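PDB 3QFI: transcriptional regulator from Enterococcus faecalis, which is of unsettled function but belongs to the LytR-CpsA-Psr family of cell-envelope proteins. Local coordinates for residues L62-N73 / M90-L99. Residues are numbered along the deposited sequence; the frame is centred on the assembly and turned at random.
Sequences LDRDILTDIVGN and MAINTVQELL
Thr94, one turn before Leu98 in helix 80-98, turns its hydroxyl to the backbone N of Val71, and the contact is a worked example of how a helical threonine can link two chain segments. Its OG1 lies anti to the carbonyl carbon (chi1 -78°), a rotation that carries it back over its own helix to donate to Met90 O at 3.1 Å, tilted from that carbonyl's plane; the backbone N of Thr94 reaches the same oxygen from the opposite face. OG1 also accepts a weak, bent bond from Val71 N at 3.0 Å. A separate water bridges the segments, donating to both Asp69 O and Thr94 O.

The Val71 side chain crosses those of Asn93 and Glu97 at about a right angle, CG1 against Asn93 CB and CG2 against Glu97 CG, so that it meets the aliphatic parts of these polar residues. At one end Met90, extended from the helix with CG anti to the backbone N (chi1 -171°), bends at its thioether so that SD meets Ile70 CG2 at 3.8 Å and CE lies by Gly72. Towards the other end Leu98 crosses Thr68, its CD1 facing Thr68 CG2, while the Leu98 and Leu62 side chains run past each other in opposite directions, CD2 to CD2 at 3.9 Å. The other Leu62 branch, CD1, packs on Val95 CG1 at 3.8 Å; both residues also touch Val47 of strand 44-51, so this end merges with the packing against the central sheet. Giving its proton to Met90 O and weakly accepting from Val71 N, the Thr94 hydroxyl has its rotation held. The direct polar link is thus a single weak bond backed by one water bridge, and carbon-to-carbon contacts, with the Met90 thioether, make up most of the rest.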
loop_
_atom_site.group_PDB
_atom_site.type_symbol
_atom_site.label_atom_id
_atom_site.label_comp_id
_atom_site.label_asym_id
_atom_site.label_seq_id
_atom_site.Cartn_x
_atom_site.Cartn_y
_atom_site.Cartn_z
ATOM N N LEU A 62 0.895 1.461 4.851
ATOM C CA LEU A 62 0.124 1.849 6.032
ATOM C C LEU A 62 0.312 0.771 7.101
ATOM O O LEU A 62 -0.059 -0.385 6.900
ATOM C CB LEU A 62 -1.361 1.987 5.687
ATOM C CG LEU A 62 -1.665 3.142 4.729
ATOM C CD1 LEU A 62 -3.055 3.008 4.153
ATOM C CD2 LEU A 62 -1.505 4.453 5.477
ATOM N N ASP A 63 0.903 1.150 8.227
ATOM C CA ASP A 63 1.120 0.214 9.329
ATOM C C ASP A 63 -0.242 -0.201 9.887
ATOM O O ASP A 63 -1.141 0.625 10.002
ATOM C CB ASP A 63 1.956 0.870 10.433
ATOM C CG ASP A 63 2.346 -0.104 11.532
ATOM O OD1 ASP A 63 1.452 -0.661 12.215
ATOM O OD2 ASP A 63 3.561 -0.313 11.723
ATOM N N ARG A 64 -0.385 -1.478 10.226
ATOM C CA ARG A 64 -1.635 -2.004 10.754
ATOM C C ARG A 64 -1.960 -1.487 12.152
ATOM O O ARG A 64 -3.119 -1.492 12.576
ATOM C CB ARG A 64 -1.593 -3.541 10.778
ATOM C CG ARG A 64 -0.571 -4.149 11.754
ATOM C CD ARG A 64 -0.547 -5.688 11.698
ATOM N NE ARG A 64 -0.082 -6.156 10.391
ATOM C CZ ARG A 64 0.108 -7.432 10.048
ATOM N NH1 ARG A 64 -0.126 -8.420 10.908
ATOM N NH2 ARG A 64 0.545 -7.717 8.827
ATOM N N ASP A 65 -0.946 -1.043 12.875
ATOM C CA ASP A 65 -1.182 -0.552 14.224
ATOM C C ASP A 65 -1.541 0.931 14.275
ATOM O O ASP A 65 -1.694 1.504 15.349
ATOM C CB ASP A 65 0.050 -0.828 15.083
ATOM C CG ASP A 65 0.381 -2.309 15.160
ATOM O OD1 ASP A 65 1.584 -2.658 15.119
ATOM O OD2 ASP A 65 -0.566 -3.126 15.273
ATOM N N ILE A 66 -1.687 1.563 13.122
ATOM C CA ILE A 66 -2.017 2.973 13.139
ATOM C C ILE A 66 -3.400 3.218 13.742
ATOM O O ILE A 66 -4.376 2.521 13.421
ATOM C CB ILE A 66 -1.910 3.577 11.732
ATOM C CG1 ILE A 66 -0.453 3.449 11.255
ATOM C CG2 ILE A 66 -2.370 5.026 11.747
ATOM C CD1 ILE A 66 -0.141 4.131 9.945
ATOM N N LEU A 67 -3.478 4.190 14.646
ATOM C CA LEU A 67 -4.749 4.509 15.297
ATOM C C LEU A 67 -5.456 5.595 14.510
ATOM O O LEU A 67 -4.881 6.657 14.259
ATOM C CB LEU A 67 -4.505 4.982 16.726
ATOM C CG LEU A 67 -5.715 5.197 17.616
ATOM C CD1 LEU A 67 -6.413 3.856 17.895
ATOM C CD2 LEU A 67 -5.252 5.834 18.927
ATOM N N THR A 68 -6.698 5.325 14.117
ATOM C CA THR A 68 -7.490 6.290 13.358
ATOM C C THR A 68 -8.992 6.056 13.532
ATOM O O THR A 68 -9.422 5.173 14.274
ATOM C CB THR A 68 -7.185 6.218 11.845
ATOM O OG1 THR A 68 -7.189 4.850 11.400
ATOM C CG2 THR A 68 -5.838 6.837 11.552
ATOM N N ASP A 69 -9.795 6.861 12.858
ATOM C CA ASP A 69 -11.216 6.666 12.954
ATOM C C ASP A 69 -11.555 5.550 11.978
ATOM O O ASP A 69 -11.048 5.519 10.849
ATOM C CB ASP A 69 -11.953 7.959 12.603
ATOM C CG ASP A 69 -11.833 9.000 13.697
ATOM O OD1 ASP A 69 -12.186 8.672 14.852
ATOM O OD2 ASP A 69 -11.383 10.139 13.419
ATOM N N ILE A 70 -12.366 4.601 12.434
ATOM C CA ILE A 70 -12.777 3.498 11.580
ATOM C C ILE A 70 -14.082 3.962 10.970
ATOM O O ILE A 70 -15.141 3.708 11.524
ATOM C CB ILE A 70 -13.051 2.214 12.384
ATOM C CG1 ILE A 70 -11.861 1.879 13.283
ATOM C CG2 ILE A 70 -13.337 1.063 11.418
ATOM C CD1 ILE A 70 -10.593 1.515 12.547
ATOM N N VAL A 71 -14.004 4.638 9.831
ATOM C CA VAL A 71 -15.193 5.176 9.178
ATOM C C VAL A 71 -16.280 4.126 8.972
ATOM O O VAL A 71 -16.075 3.095 8.332
ATOM C CB VAL A 71 -14.818 5.872 7.833
ATOM C CG1 VAL A 71 -16.045 6.509 7.191
ATOM C CG2 VAL A 71 -13.765 6.938 8.092
ATOM N N GLY A 72 -17.449 4.392 9.532
ATOM C CA GLY A 72 -18.524 3.435 9.411
ATOM C C GLY A 72 -18.710 2.611 10.676
ATOM O O GLY A 72 -19.804 2.102 10.907
ATOM N N ASN A 73 -17.670 2.464 11.495
ATOM C CA ASN A 73 -17.805 1.684 12.733
ATOM C C ASN A 73 -18.059 2.592 13.958
ATOM O O ASN A 73 -18.368 2.111 15.058
ATOM C CB ASN A 73 -16.552 0.826 12.963
ATOM C CG ASN A 73 -16.806 -0.350 13.901
ATOM O OD1 ASN A 73 -17.614 -1.237 13.604
ATOM N ND2 ASN A 73 -16.109 -0.368 15.037
ATOM N N MET A 90 -15.224 -0.522 4.162
ATOM C CA MET A 90 -14.779 0.149 5.370
ATOM C C MET A 90 -13.299 0.500 5.305
ATOM O O MET A 90 -12.897 1.544 5.822
ATOM C CB MET A 90 -15.082 -0.710 6.606
ATOM C CG MET A 90 -14.856 -0.027 7.949
ATOM S SD MET A 90 -15.874 -0.812 9.228
ATOM C CE MET A 90 -17.480 -0.169 8.691
ATOM N N ALA A 91 -12.486 -0.342 4.666
ATOM C CA ALA A 91 -11.046 -0.061 4.558
ATOM C C ALA A 91 -10.797 1.134 3.644
ATOM O O ALA A 91 -10.059 2.056 4.000
ATOM C CB ALA A 91 -10.303 -1.271 4.025
ATOM N N ILE A 92 -11.416 1.116 2.467
ATOM C CA ILE A 92 -11.261 2.215 1.533
ATOM C C ILE A 92 -11.664 3.533 2.195
ATOM O O ILE A 92 -10.930 4.511 2.127
ATOM C CB ILE A 92 -12.126 2.020 0.284
ATOM C CG1 ILE A 92 -11.643 0.812 -0.517
ATOM C CG2 ILE A 92 -12.081 3.265 -0.561
ATOM C CD1 ILE A 92 -12.574 0.426 -1.664
ATOM N N ASN A 93 -12.826 3.569 2.835
ATOM C CA ASN A 93 -13.265 4.802 3.477
ATOM C C ASN A 93 -12.310 5.280 4.573
ATOM O O ASN A 93 -11.929 6.443 4.582
ATOM C CB ASN A 93 -14.684 4.636 4.039
ATOM C CG ASN A 93 -15.748 4.645 2.946
ATOM O OD1 ASN A 93 -16.942 4.705 3.226
ATOM N ND2 ASN A 93 -15.314 4.586 1.698
ATOM N N THR A 94 -11.927 4.375 5.473
ATOM C CA THR A 94 -11.017 4.659 6.581
ATOM C C THR A 94 -9.700 5.239 6.079
ATOM O O THR A 94 -9.193 6.222 6.625
ATOM C CB THR A 94 -10.761 3.361 7.412
ATOM O OG1 THR A 94 -11.884 3.128 8.266
ATOM C CG2 THR A 94 -9.494 3.461 8.253
ATOM N N VAL A 95 -9.144 4.632 5.042
ATOM C CA VAL A 95 -7.913 5.141 4.466
ATOM C C VAL A 95 -8.168 6.517 3.806
ATOM O O VAL A 95 -7.324 7.404 3.919
ATOM C CB VAL A 95 -7.328 4.139 3.434
ATOM C CG1 VAL A 95 -6.125 4.746 2.746
ATOM C CG2 VAL A 95 -6.909 2.842 4.141
ATOM N N GLN A 96 -9.320 6.693 3.138
ATOM C CA GLN A 96 -9.674 7.968 2.482
ATOM C C GLN A 96 -9.740 9.126 3.467
ATOM O O GLN A 96 -9.543 10.281 3.088
ATOM C CB GLN A 96 -11.033 7.902 1.758
ATOM C CG GLN A 96 -11.042 7.331 0.326
ATOM C CD GLN A 96 -12.351 7.628 -0.443
ATOM O OE1 GLN A 96 -13.451 7.492 0.097
ATOM N NE2 GLN A 96 -12.223 8.011 -1.710
ATOM N N GLU A 97 -10.054 8.821 4.724
ATOM C CA GLU A 97 -10.126 9.841 5.768
ATOM C C GLU A 97 -8.736 10.057 6.369
ATOM O O GLU A 97 -8.368 11.172 6.717
ATOM C CB GLU A 97 -11.104 9.425 6.880
ATOM C CG GLU A 97 -12.588 9.694 6.594
ATOM C CD GLU A 97 -12.925 11.185 6.449
ATOM O OE1 GLU A 97 -12.609 11.778 5.389
ATOM O OE2 GLU A 97 -13.506 11.763 7.398
ATOM N N LEU A 98 -7.967 8.981 6.485
ATOM C CA LEU A 98 -6.624 9.048 7.043
ATOM C C LEU A 98 -5.687 9.878 6.169
ATOM O O LEU A 98 -5.001 10.759 6.658
ATOM C CB LEU A 98 -6.048 7.630 7.211
ATOM C CG LEU A 98 -4.588 7.504 7.685
ATOM C CD1 LEU A 98 -4.408 8.238 9.004
ATOM C CD2 LEU A 98 -4.228 6.044 7.854
ATOM N N LEU A 99 -5.675 9.603 4.874
ATOM C CA LEU A 99 -4.800 10.316 3.958
ATOM C C LEU A 99 -5.448 11.561 3.375
ATOM O O LEU A 99 -4.833 12.295 2.609
ATOM C CB LEU A 99 -4.383 9.387 2.820
ATOM C CG LEU A 99 -3.807 8.060 3.298
ATOM C CD1 LEU A 99 -3.520 7.181 2.091
ATOM C CD2 LEU A 99 -2.542 8.300 4.120
HETATM O O HOH W 1 -9.373 7.237 9.068
#